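Local coordinates for glucokinase (Streptomyces griseus, PDB 3VGL), which probably catalyses the ATP-dependent phosphorylation of D-glucose to glucose 6-phosphate, as a zinc-containing glucokinase of the ROK family, at residues L76-N80 with I81-H85; A109-G112 with E113-G117; N193-P196 with E197-A200; E265-L268 with V269-I273; K275-R278 with R279-G283. All coordinates share one frame; numbering follows the deposited sequence.

Interaction 1. Residues L76-N80 with I81-H85; sequences LFAPN and IDWRH. With BGC (beta-D-glucopyranose), chain D.
The chain L76-N80 doubles back antiparallel on I81-H85, closed at its open end by H85 N, which donates to L76 O over 2.9 Å, and centred on the non-hydrogen-bonded pair F77 with R84. In the strand that leads into the turn, L76 and F77 both face Y67, a classic beta bulge; beyond it P79 and N80 enter the glucose pocket. R84 fastens the turn from one side. Its chain, bent at chi2 (-70°), runs beside F77, and F77 CE1 stands over one face of the guanidinium, offset toward its rim, the two planes 40° apart. From there NH1 gives one proton to A78 O at 2.9 Å and another to W83 O at 2.8 Å, while NH2 donates to a water near P79 O. W83 O also receives the longer bond from A78 N, and the two donors reach it from opposite faces of its carbonyl plane. Arginine suits the place because the two N-H groups of NH1 can serve A78 O and W83 O together; W286 of the second subunit adds a cation-pi partner to R84. On the other side of the turn, the small A78 lets its CB sit at the edge of the W83 indole, 3.9 Å from CE3, and I81 CG2 rests over the centre of one indole face; I40 of helix 37-52 touches both I81 and W83. N80 is held by E176, itself a ligand of the sugar. Proline supplies a rigid wall for glucose: P79 CG lies 3.0 Å from O1 of the sugar.

Interaction 2. Residues A109-G112 with E113-G117; sequences AAWG and EYRFG
The last turns of helix 105-116 bring W111 against Y114 and R115, three and four residues on. R115 lays its aliphatic part across the indole: CG stands over one face of the five-membered ring, 3.7 Å from its centroid and 24° off the normal, a CH-pi contact, and CD follows along the rim to 3.5 Å from W111 CZ2. With CG anti to the backbone N (chi1 -176°), the indole end swings toward R115, one turn on, although its CB sets out away from it. Arginine suits this place by joining an apolar stem to a charged end; D308 OD2 receives both partners, through a salt bridge with R115 NH1 and a hydrogen bond from W111 NE1. The Y114 ring meets the indole obliquely, W111 CZ3 lying 3.8 Å from Y114 CD2, while its hydroxyl binds N142. Regular i to i+4 backbone bonds run beneath, among them E113 N to A109 O at 2.9 Å. In the ROK family, part of the actin-like ATPase clan, this helix packs through A109 and A110 on strand 125-130, where small methyls permit close approach, and through F116 and W111 on helix 301-311. F116 also turns one ring face to its neighbour, R115 CB lying 3.5 Å above the centre of that ring, and F116 N bonds to G112 O at 2.9 Å. Just beyond, G117 leaves the helical conformation, its N bonded to E113 O. The E113 carboxylate, its chain bent at chi2, accepts from the backbone N atoms of A118, Q296 and L297.

Interaction 3. Residues N193-P196 with E197-A200; sequences NATP and ENAA
The flat carboxylate of E197 folds back over the turn, with CA, C and CB of T195 all against one of its faces: OE2 comes to 3.6 Å from T195 CB, and OE1 lies 3.4 Å from P196 CD. Near the carboxylate plane, beside OE2, a water donates to E197 OE2 over 2.7 Å and, weakly, to A194 O. The fold-back follows from chi1 (74°), which sets CG between the backbone N and the carbonyl carbon, with a further bend at chi2. The amide of N198 is bridged similarly, its ND2 donating over 2.8 Å to a second water that also hydrogen-bonds T195 OG1. T195 and P196 mark the exit from helix 181-194 and the start of a single 3-10 turn leading to helix 200-204. Here N198 N donates to T195 O at 3.0 Å, and A199 N to P196 O at 2.9 Å, both from above the carbonyl planes, in the i+3 to i pattern of a 3-10 turn. Proline fits the first position, for its ring fixes phi and its lack of an N-H costs nothing where the turn uses none. Threonine fits the helix end because its hydroxyl can hydrogen-bond to R191 O, one turn back. A199, at the N-cap position, keeps only a methyl. The corner thus combines two i+3 bonds, water bridges and anchorage on V228 of helix 227-251, and its polar side-chain ends are probably held more loosely than its backbone.

Interaction 4. Residues E265-L268 with V269-I273; sequences EGEL and VLDPI. With ANP (phosphoaminophosphonic acid-adenylate ester), chain E.
G266 O takes two backbone protons from the first turn of helix 267-280, from L270 N at 2.9 Å and from V269 N at 3.1 Å, and the methyl V269 CG1 lies 3.4 Å from the same oxygen. The next bond, D271 N to E267 O, continues the helix. G266 holds the N-cap position with a positive phi, a conformation that glycine adopts readily. Just before it, E265 reaches the other way: its OE2 accepts a hydrogen bond from N6 of the adenine over 2.7 Å at a nearly straight 165°, while OE1 is tied to R223 by a salt bridge. Around this first shell, L270 packs on strand 291-294 of the beta-alpha-beta unit, while V269 and L268 join the helix to helices 227-251 and 215-223. P272 lacks an N-H for the turn before it, so the helix kinks there and P272 CD takes the place beside L268 O, 3.3 Å away. Along the outer surface E267 bends at chi2 (-64°), so that OE1 lies 3.6 Å from D271 CB, and the two carboxylates stand near one another, OE1 to OD1 4.3 Å. Each has its own cation, R274 for E267 and K275 for D271, which probably offsets their mutual repulsion. The bond to E265 is consistent with recognition of adenine through its amino group, and pairing with R223 would help keep the carboxylate ionised.

Interaction 5. Residues K275-R278 with R279-G283; sequences KSFR and RWLIG
K275 opens the final turns of helix 267-280 with its carbonyl, which accepts R279 N over 3.0 Å, while its extended side chain leads away to a salt bridge between K275 NZ and D271 OD2. The guanidinium of R279 turns back over this stretch, with K275 O and S276 CA over one and the same face, S276 CA 3.5 Å above the plane. S276 comes next. Its O accepts W280 N at 3.0 Å, almost straight along the carbonyl direction, and W280 CD1 also lies 3.0 Å from that oxygen. The serine OG, anti to the backbone N (chi1 178°), sits in the plane of the indole at its edge, 3.3 Å from CD1; serine suits the place, small enough to lie at that edge and able to bond A237 O. F277 then bonds through its O to L281 N at 2.9 Å, with a weak second bond from W280 N, and its ring runs beside the leucine, CZ to L281 CD1 3.9 Å. These two apolar groups face inward, F277 meeting F256 and L244, L281 meeting A248. The exposed R278 side chain touches H289. L281 is the first residue to leave helical angles. W280, its indole packed on A242 and A245, offers a cation-pi partner to R159 of the second subunit. The hydrogen bond of S276 OG to A237 O ties this turn to helix 227-251 and satisfies the buried hydroxyl.

Overall arrangement
Along the chain, interaction 1 comes first, closing the reversal between strand 75-77 and the approach to helix 88-96 beside glucose. Interaction 2 follows in the last turns of helix 105-116, tying it to strand 125-130 and helix 301-311. Interaction 3 turns the corner from helix 181-194 to helix 200-204, at the periphery. Interactions 4 and 5 share helix 267-280, its nucleotide-side start and its far end, their centres about 16 Å apart. All five are local and in series, so none nests or crosses. Interactions 1 and 4, centres about 30 Å apart, border sugar and nucleotide respectively, whereas interactions 1 and 5 both reach the second subunit.

Interaction 1. Residues L76-N80 with I81-H85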
# COMPACT_ATOMS: atom_id res chain seq x y z
N LEU A 76 -11.03 -25.66 12.96
CA LEU A 76 -9.55 -25.75 12.85
C LEU A 76 -8.87 -24.53 13.45
O LEU A 76 -7.86 -24.64 14.15
CB LEU A 76 -9.09 -25.94 11.39
CG LEU A 76 -9.58 -27.19 10.65
CD1 LEU A 76 -9.23 -27.16 9.16
CD2 LEU A 76 -8.98 -28.42 11.33
N PHE A 77 -9.43 -23.35 13.20
CA PHE A 77 -8.75 -22.10 13.48
C PHE A 77 -9.82 -21.00 13.50
O PHE A 77 -10.69 -20.98 12.63
CB PHE A 77 -7.71 -21.88 12.36
CG PHE A 77 -6.92 -20.62 12.47
CD1 PHE A 77 -5.79 -20.56 13.30
CD2 PHE A 77 -7.25 -19.51 11.71
CE1 PHE A 77 -5.04 -19.39 13.39
CE2 PHE A 77 -6.49 -18.33 11.79
CZ PHE A 77 -5.39 -18.27 12.64
N ALA A 78 -9.79 -20.10 14.49
CA ALA A 78 -10.66 -18.89 14.43
C ALA A 78 -9.90 -17.62 14.83
O ALA A 78 -9.20 -17.63 15.82
CB ALA A 78 -11.88 -19.05 15.32
N PRO A 79 -10.03 -16.54 14.03
CA PRO A 79 -9.27 -15.33 14.37
C PRO A 79 -9.83 -14.52 15.53
O PRO A 79 -9.06 -13.80 16.20
CB PRO A 79 -9.32 -14.49 13.07
CG PRO A 79 -10.42 -15.00 12.33
CD PRO A 79 -10.63 -16.46 12.69
N ASN A 80 -11.14 -14.60 15.78
CA ASN A 80 -11.78 -13.72 16.75
C ASN A 80 -12.46 -14.48 17.90
O ASN A 80 -13.14 -13.88 18.71
CB ASN A 80 -12.77 -12.79 16.03
CG ASN A 80 -12.10 -11.97 14.94
OD1 ASN A 80 -11.08 -11.33 15.19
ND2 ASN A 80 -12.66 -12.00 13.73
N ILE A 81 -12.24 -15.79 17.94
CA ILE A 81 -12.76 -16.67 18.99
C ILE A 81 -11.60 -17.62 19.33
O ILE A 81 -10.85 -18.01 18.45
CB ILE A 81 -13.99 -17.47 18.48
CG1 ILE A 81 -15.18 -16.53 18.21
CG2 ILE A 81 -14.42 -18.56 19.51
CD1 ILE A 81 -16.28 -17.18 17.45
N ASP A 82 -11.50 -18.05 20.58
CA ASP A 82 -10.39 -18.93 20.97
C ASP A 82 -10.66 -20.41 20.66
O ASP A 82 -10.93 -21.24 21.55
CB ASP A 82 -10.01 -18.70 22.44
CG ASP A 82 -8.70 -19.38 22.83
OD1 ASP A 82 -7.82 -19.61 21.96
OD2 ASP A 82 -8.55 -19.67 24.03
N TRP A 83 -10.61 -20.73 19.37
CA TRP A 83 -10.79 -22.09 18.88
C TRP A 83 -9.52 -22.50 18.12
O TRP A 83 -9.11 -21.82 17.18
CB TRP A 83 -11.98 -22.15 17.92
CG TRP A 83 -13.38 -22.25 18.52
CD1 TRP A 83 -13.75 -22.88 19.68
CD2 TRP A 83 -14.60 -21.76 17.92
NE1 TRP A 83 -15.12 -22.81 19.85
CE2 TRP A 83 -15.66 -22.13 18.79
CE3 TRP A 83 -14.89 -21.04 16.76
CZ2 TRP A 83 -17.00 -21.79 18.51
CZ3 TRP A 83 -16.23 -20.72 16.48
CH2 TRP A 83 -17.26 -21.09 17.36
N ARG A 84 -8.92 -23.62 18.51
CA ARG A 84 -7.83 -24.21 17.74
C ARG A 84 -8.08 -25.71 17.73
O ARG A 84 -7.99 -26.35 18.77
CB ARG A 84 -6.46 -23.90 18.36
CG ARG A 84 -6.01 -22.42 18.32
CD ARG A 84 -5.69 -21.97 16.91
NE ARG A 84 -5.21 -20.59 16.85
CZ ARG A 84 -6.00 -19.52 16.77
NH1 ARG A 84 -7.33 -19.66 16.77
NH2 ARG A 84 -5.46 -18.31 16.71
N HIS A 85 -8.38 -26.25 16.54
CA HIS A 85 -8.70 -27.68 16.37
C HIS A 85 -9.76 -28.11 17.39
O HIS A 85 -9.63 -29.14 18.09
CB HIS A 85 -7.42 -28.56 16.45
CG HIS A 85 -6.53 -28.47 15.25
ND1 HIS A 85 -5.46 -29.32 15.06
CD2 HIS A 85 -6.53 -27.64 14.17
CE1 HIS A 85 -4.84 -29.02 13.94
NE2 HIS A 85 -5.48 -28.01 13.37
C2 BGC D . -13.42 -15.95 10.20
C3 BGC D . -14.45 -16.64 9.31
C4 BGC D . -15.87 -16.19 9.65
C5 BGC D . -15.90 -14.67 9.63
C6 BGC D . -17.27 -14.11 9.99
C1 BGC D . -13.62 -14.45 10.09
O1 BGC D . -12.76 -13.76 10.97
O2 BGC D . -12.12 -16.27 9.67
O3 BGC D . -14.37 -18.03 9.44
O4 BGC D . -16.77 -16.67 8.66
O5 BGC D . -14.94 -14.13 10.53
O6 BGC D . -17.67 -14.53 11.29
O HOH W 1 -6.38 -15.39 17.06

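Interaction 2. Residues A109-G112 with E113-G117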
# COMPACT_ATOMS: atom_id res chain seq x y z
N ALA A 109 -24.67 -18.96 6.03
CA ALA A 109 -25.43 -17.79 5.56
C ALA A 109 -25.66 -17.85 4.04
O ALA A 109 -26.77 -17.56 3.57
CB ALA A 109 -24.72 -16.48 5.95
N ALA A 110 -24.62 -18.19 3.27
CA ALA A 110 -24.74 -18.33 1.82
C ALA A 110 -25.83 -19.35 1.47
O ALA A 110 -26.70 -19.10 0.62
CB ALA A 110 -23.41 -18.75 1.21
N TRP A 111 -25.76 -20.50 2.13
CA TRP A 111 -26.74 -21.55 1.92
C TRP A 111 -28.16 -21.07 2.27
O TRP A 111 -29.12 -21.30 1.50
CB TRP A 111 -26.35 -22.82 2.69
CG TRP A 111 -27.28 -23.95 2.42
CD1 TRP A 111 -28.24 -24.45 3.26
CD2 TRP A 111 -27.38 -24.71 1.20
NE1 TRP A 111 -28.92 -25.48 2.64
CE2 TRP A 111 -28.41 -25.66 1.38
CE3 TRP A 111 -26.69 -24.67 -0.03
CZ2 TRP A 111 -28.77 -26.57 0.37
CZ3 TRP A 111 -27.05 -25.58 -1.02
CH2 TRP A 111 -28.08 -26.52 -0.81
N GLY A 112 -28.32 -20.39 3.41
CA GLY A 112 -29.64 -19.87 3.83
C GLY A 112 -30.21 -18.92 2.79
O GLY A 112 -31.38 -18.99 2.44
N GLU A 113 -29.37 -18.03 2.27
CA GLU A 113 -29.82 -17.06 1.26
C GLU A 113 -30.10 -17.72 -0.08
O GLU A 113 -31.02 -17.32 -0.81
CB GLU A 113 -28.80 -15.93 1.11
CG GLU A 113 -28.80 -14.98 2.32
CD GLU A 113 -30.12 -14.22 2.45
OE1 GLU A 113 -30.63 -13.72 1.41
OE2 GLU A 113 -30.61 -14.07 3.58
N TYR A 114 -29.31 -18.75 -0.41
CA TYR A 114 -29.51 -19.48 -1.66
C TYR A 114 -30.87 -20.21 -1.64
O TYR A 114 -31.64 -20.17 -2.61
CB TYR A 114 -28.35 -20.46 -1.89
CG TYR A 114 -28.63 -21.40 -3.02
CD1 TYR A 114 -28.66 -20.95 -4.34
CD2 TYR A 114 -28.89 -22.74 -2.77
CE1 TYR A 114 -28.95 -21.82 -5.39
CE2 TYR A 114 -29.18 -23.61 -3.80
CZ TYR A 114 -29.20 -23.15 -5.10
OH TYR A 114 -29.49 -24.03 -6.12
N ARG A 115 -31.16 -20.85 -0.51
CA ARG A 115 -32.39 -21.63 -0.37
C ARG A 115 -33.65 -20.78 -0.13
O ARG A 115 -34.72 -21.08 -0.69
CB ARG A 115 -32.23 -22.64 0.77
CG ARG A 115 -31.19 -23.73 0.56
CD ARG A 115 -31.59 -24.74 -0.50
NE ARG A 115 -33.01 -25.06 -0.43
CZ ARG A 115 -33.55 -26.00 0.33
NH1 ARG A 115 -32.79 -26.77 1.11
NH2 ARG A 115 -34.86 -26.17 0.31
N PHE A 116 -33.52 -19.75 0.70
CA PHE A 116 -34.70 -19.08 1.27
C PHE A 116 -34.66 -17.56 1.12
O PHE A 116 -35.61 -16.88 1.53
CB PHE A 116 -34.86 -19.45 2.76
CG PHE A 116 -34.78 -20.93 3.04
CD1 PHE A 116 -35.76 -21.80 2.55
CD2 PHE A 116 -33.75 -21.45 3.83
CE1 PHE A 116 -35.68 -23.18 2.83
CE2 PHE A 116 -33.67 -22.82 4.11
CZ PHE A 116 -34.64 -23.68 3.60
N GLY A 117 -33.59 -17.04 0.52
CA GLY A 117 -33.41 -15.60 0.47
C GLY A 117 -33.06 -15.04 -0.90
O GLY A 117 -33.66 -15.42 -1.92

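Interaction 3. Residues N193-P196 with E197-A200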
# COMPACT_ATOMS: atom_id res chain seq x y z
N ASN A 193 -13.81 11.37 16.91
CA ASN A 193 -12.71 11.94 17.67
C ASN A 193 -12.10 13.16 16.99
O ASN A 193 -11.77 14.14 17.66
CB ASN A 193 -11.62 10.91 17.97
CG ASN A 193 -10.48 11.51 18.76
OD1 ASN A 193 -10.65 11.87 19.93
ND2 ASN A 193 -9.32 11.66 18.12
N ALA A 194 -11.97 13.11 15.66
CA ALA A 194 -11.42 14.23 14.89
C ALA A 194 -12.37 15.44 14.83
O ALA A 194 -11.94 16.59 15.03
CB ALA A 194 -11.05 13.78 13.50
N THR A 195 -13.65 15.18 14.54
CA THR A 195 -14.64 16.26 14.35
C THR A 195 -15.95 15.94 15.09
O THR A 195 -16.96 15.60 14.45
CB THR A 195 -14.96 16.48 12.85
OG1 THR A 195 -15.55 15.30 12.30
CG2 THR A 195 -13.71 16.84 12.04
N PRO A 196 -15.93 16.06 16.44
CA PRO A 196 -17.11 15.75 17.26
C PRO A 196 -18.32 16.63 16.94
O PRO A 196 -19.46 16.19 17.11
CB PRO A 196 -16.62 16.02 18.69
CG PRO A 196 -15.48 16.97 18.52
CD PRO A 196 -14.81 16.53 17.26
N GLU A 197 -18.05 17.84 16.45
CA GLU A 197 -19.10 18.77 16.05
C GLU A 197 -19.94 18.25 14.87
O GLU A 197 -21.06 18.70 14.65
CB GLU A 197 -18.52 20.16 15.75
CG GLU A 197 -17.74 20.30 14.44
CD GLU A 197 -16.30 19.78 14.49
OE1 GLU A 197 -15.86 19.23 15.53
OE2 GLU A 197 -15.58 19.95 13.47
N ASN A 198 -19.38 17.31 14.11
CA ASN A 198 -20.11 16.67 13.03
C ASN A 198 -20.68 15.30 13.43
O ASN A 198 -21.21 14.56 12.58
CB ASN A 198 -19.22 16.53 11.79
CG ASN A 198 -19.05 17.85 11.03
OD1 ASN A 198 -19.90 18.74 11.11
ND2 ASN A 198 -17.95 17.96 10.29
N ALA A 199 -20.59 14.99 14.72
CA ALA A 199 -21.04 13.70 15.26
C ALA A 199 -22.07 13.84 16.39
O ALA A 199 -22.31 12.88 17.13
CB ALA A 199 -19.84 12.89 15.75
N ALA A 200 -22.67 15.02 16.52
CA ALA A 200 -23.59 15.29 17.63
C ALA A 200 -24.70 14.26 17.80
O ALA A 200 -24.93 13.75 18.91
CB ALA A 200 -24.17 16.70 17.52
O HOH W 2 -12.95 19.70 13.99
O HOH W 3 -16.35 15.76 9.72

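Interaction 4. Residues E265-L268 with V269-I273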
# COMPACT_ATOMS: atom_id res chain seq x y z
N GLU A 265 -29.59 -3.45 8.07
CA GLU A 265 -29.90 -2.06 7.72
C GLU A 265 -30.33 -1.86 6.27
O GLU A 265 -30.73 -0.75 5.91
CB GLU A 265 -28.74 -1.12 8.08
CG GLU A 265 -28.29 -1.21 9.54
CD GLU A 265 -29.34 -0.79 10.56
OE1 GLU A 265 -30.32 -0.10 10.21
OE2 GLU A 265 -29.17 -1.16 11.74
N GLY A 266 -30.21 -2.90 5.45
CA GLY A 266 -30.70 -2.84 4.06
C GLY A 266 -29.98 -1.80 3.23
O GLY A 266 -28.74 -1.71 3.27
N GLU A 267 -30.73 -0.99 2.48
CA GLU A 267 -30.14 -0.04 1.53
C GLU A 267 -29.25 1.02 2.17
O GLU A 267 -28.37 1.55 1.50
CB GLU A 267 -31.23 0.61 0.67
CG GLU A 267 -31.78 -0.36 -0.37
CD GLU A 267 -30.74 -0.79 -1.39
OE1 GLU A 267 -30.14 0.08 -2.06
OE2 GLU A 267 -30.54 -2.01 -1.54
N LEU A 268 -29.43 1.29 3.46
CA LEU A 268 -28.55 2.24 4.16
C LEU A 268 -27.08 1.89 3.92
O LEU A 268 -26.26 2.77 3.61
CB LEU A 268 -28.84 2.31 5.66
CG LEU A 268 -27.97 3.29 6.47
CD1 LEU A 268 -28.35 4.76 6.23
CD2 LEU A 268 -28.03 2.94 7.95
N VAL A 269 -26.77 0.61 4.03
CA VAL A 269 -25.42 0.09 3.78
C VAL A 269 -25.26 -0.49 2.37
O VAL A 269 -24.19 -0.35 1.77
CB VAL A 269 -24.98 -0.90 4.90
CG1 VAL A 269 -25.86 -2.14 4.94
CG2 VAL A 269 -23.51 -1.28 4.76
N LEU A 270 -26.31 -1.11 1.82
CA LEU A 270 -26.18 -1.73 0.50
C LEU A 270 -25.99 -0.73 -0.65
O LEU A 270 -25.25 -1.02 -1.61
CB LEU A 270 -27.34 -2.68 0.18
CG LEU A 270 -27.14 -4.18 0.42
CD1 LEU A 270 -26.11 -4.75 -0.57
CD2 LEU A 270 -26.72 -4.46 1.87
N ASP A 271 -26.64 0.43 -0.57
CA ASP A 271 -26.53 1.41 -1.64
C ASP A 271 -25.09 1.93 -1.81
O ASP A 271 -24.57 1.87 -2.92
CB ASP A 271 -27.57 2.53 -1.48
CG ASP A 271 -27.46 3.60 -2.57
OD1 ASP A 271 -27.80 3.33 -3.74
OD2 ASP A 271 -27.02 4.72 -2.24
N PRO A 272 -24.43 2.37 -0.71
CA PRO A 272 -23.03 2.76 -0.91
C PRO A 272 -22.14 1.59 -1.33
O PRO A 272 -21.21 1.80 -2.12
CB PRO A 272 -22.59 3.31 0.46
CG PRO A 272 -23.70 2.97 1.43
CD PRO A 272 -24.93 2.81 0.60
N ILE A 273 -22.41 0.38 -0.84
CA ILE A 273 -21.57 -0.77 -1.24
C ILE A 273 -21.74 -1.06 -2.74
O ILE A 273 -20.75 -1.26 -3.47
CB ILE A 273 -21.88 -2.02 -0.40
CG1 ILE A 273 -21.37 -1.78 1.02
CG2 ILE A 273 -21.22 -3.24 -1.01
CD1 ILE A 273 -21.61 -2.98 2.01
PB ANP E . -21.27 -11.65 15.07
O1B ANP E . -20.00 -11.27 14.29
O2B ANP E . -21.06 -12.03 16.51
N3B ANP E . -22.05 -12.95 14.28
PA ANP E . -22.69 -9.31 14.03
O1A ANP E . -23.89 -8.56 14.60
O2A ANP E . -22.78 -9.98 12.69
O3A ANP E . -22.22 -10.36 15.17
O5' ANP E . -21.41 -8.33 13.97
C5' ANP E . -21.01 -7.55 15.10
C4' ANP E . -20.28 -6.31 14.62
O4' ANP E . -21.08 -5.62 13.65
C3' ANP E . -20.06 -5.36 15.76
O3' ANP E . -18.91 -4.57 15.44
C2' ANP E . -21.31 -4.50 15.69
O2' ANP E . -21.11 -3.23 16.27
C1' ANP E . -21.58 -4.40 14.19
N9 ANP E . -23.03 -4.41 13.91
C8 ANP E . -23.91 -5.40 14.12
N7 ANP E . -25.17 -5.03 13.72
C5 ANP E . -25.05 -3.78 13.24
C6 ANP E . -25.96 -2.75 12.66
N6 ANP E . -27.29 -3.00 12.50
N1 ANP E . -25.41 -1.58 12.27
C2 ANP E . -24.10 -1.28 12.42
N3 ANP E . -23.22 -2.16 12.95
C4 ANP E . -23.65 -3.37 13.36

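Interaction 5. Residues K275-R278 with R279-G283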
# COMPACT_ATOMS: atom_id res chain seq x y z
N LYS A 275 -22.74 1.02 -5.14
CA LYS A 275 -22.15 2.11 -5.93
C LYS A 275 -20.62 1.95 -5.98
O LYS A 275 -19.99 2.10 -7.02
CB LYS A 275 -22.56 3.47 -5.35
CG LYS A 275 -24.00 3.88 -5.70
CD LYS A 275 -24.42 5.09 -4.90
CE LYS A 275 -25.73 5.64 -5.43
NZ LYS A 275 -26.30 6.63 -4.47
N SER A 276 -20.03 1.60 -4.84
CA SER A 276 -18.60 1.35 -4.80
C SER A 276 -18.17 0.18 -5.70
O SER A 276 -17.19 0.27 -6.44
CB SER A 276 -18.18 1.08 -3.37
OG SER A 276 -16.79 0.78 -3.35
N PHE A 277 -18.90 -0.93 -5.60
CA PHE A 277 -18.70 -2.08 -6.47
C PHE A 277 -18.66 -1.66 -7.94
O PHE A 277 -17.73 -2.00 -8.66
CB PHE A 277 -19.82 -3.11 -6.25
CG PHE A 277 -19.87 -4.19 -7.30
CD1 PHE A 277 -18.87 -5.16 -7.34
CD2 PHE A 277 -20.91 -4.26 -8.21
CE1 PHE A 277 -18.89 -6.18 -8.29
CE2 PHE A 277 -20.94 -5.28 -9.17
CZ PHE A 277 -19.94 -6.24 -9.20
N ARG A 278 -19.67 -0.89 -8.36
CA ARG A 278 -19.72 -0.45 -9.75
C ARG A 278 -18.55 0.46 -10.15
O ARG A 278 -18.09 0.39 -11.30
CB ARG A 278 -21.06 0.20 -10.10
CG ARG A 278 -22.23 -0.78 -10.07
CD ARG A 278 -22.12 -1.90 -11.12
NE ARG A 278 -21.93 -1.37 -12.48
CZ ARG A 278 -22.90 -0.93 -13.27
NH1 ARG A 278 -24.16 -0.98 -12.86
NH2 ARG A 278 -22.61 -0.46 -14.47
N ARG A 279 -18.05 1.27 -9.20
CA ARG A 279 -16.87 2.10 -9.49
C ARG A 279 -15.61 1.29 -9.66
O ARG A 279 -14.77 1.62 -10.50
CB ARG A 279 -16.67 3.17 -8.41
CG ARG A 279 -17.61 4.35 -8.61
CD ARG A 279 -17.25 5.52 -7.74
NE ARG A 279 -18.04 5.48 -6.52
CZ ARG A 279 -17.62 4.98 -5.37
NH1 ARG A 279 -16.39 4.51 -5.27
NH2 ARG A 279 -18.43 4.97 -4.33
N TRP A 280 -15.47 0.21 -8.89
CA TRP A 280 -14.25 -0.59 -8.93
C TRP A 280 -14.23 -1.72 -9.95
O TRP A 280 -13.17 -2.21 -10.29
CB TRP A 280 -13.95 -1.17 -7.53
CG TRP A 280 -13.58 -0.16 -6.51
CD1 TRP A 280 -14.35 0.27 -5.46
CD2 TRP A 280 -12.33 0.54 -6.41
NE1 TRP A 280 -13.66 1.21 -4.73
CE2 TRP A 280 -12.42 1.38 -5.29
CE3 TRP A 280 -11.16 0.54 -7.18
CZ2 TRP A 280 -11.37 2.22 -4.89
CZ3 TRP A 280 -10.12 1.37 -6.79
CH2 TRP A 280 -10.24 2.20 -5.66
N LEU A 281 -15.40 -2.13 -10.45
CA LEU A 281 -15.50 -3.29 -11.36
C LEU A 281 -14.64 -3.10 -12.63
O LEU A 281 -14.86 -2.13 -13.34
CB LEU A 281 -16.98 -3.50 -11.73
CG LEU A 281 -17.29 -4.74 -12.56
CD1 LEU A 281 -16.96 -6.00 -11.75
CD2 LEU A 281 -18.76 -4.71 -12.96
N ILE A 282 -13.70 -4.02 -12.86
CA ILE A 282 -12.70 -3.98 -13.97
C ILE A 282 -13.45 -3.96 -15.31
O ILE A 282 -14.43 -4.67 -15.47
CB ILE A 282 -11.75 -5.26 -13.98
CG1 ILE A 282 -10.89 -5.39 -12.70
CG2 ILE A 282 -10.80 -5.23 -15.17
CD1 ILE A 282 -9.92 -4.23 -12.45
N GLY A 283 -12.94 -3.20 -16.27
CA GLY A 283 -13.34 -3.37 -17.65
C GLY A 283 -14.46 -2.44 -18.07
O GLY A 283 -14.95 -2.49 -19.21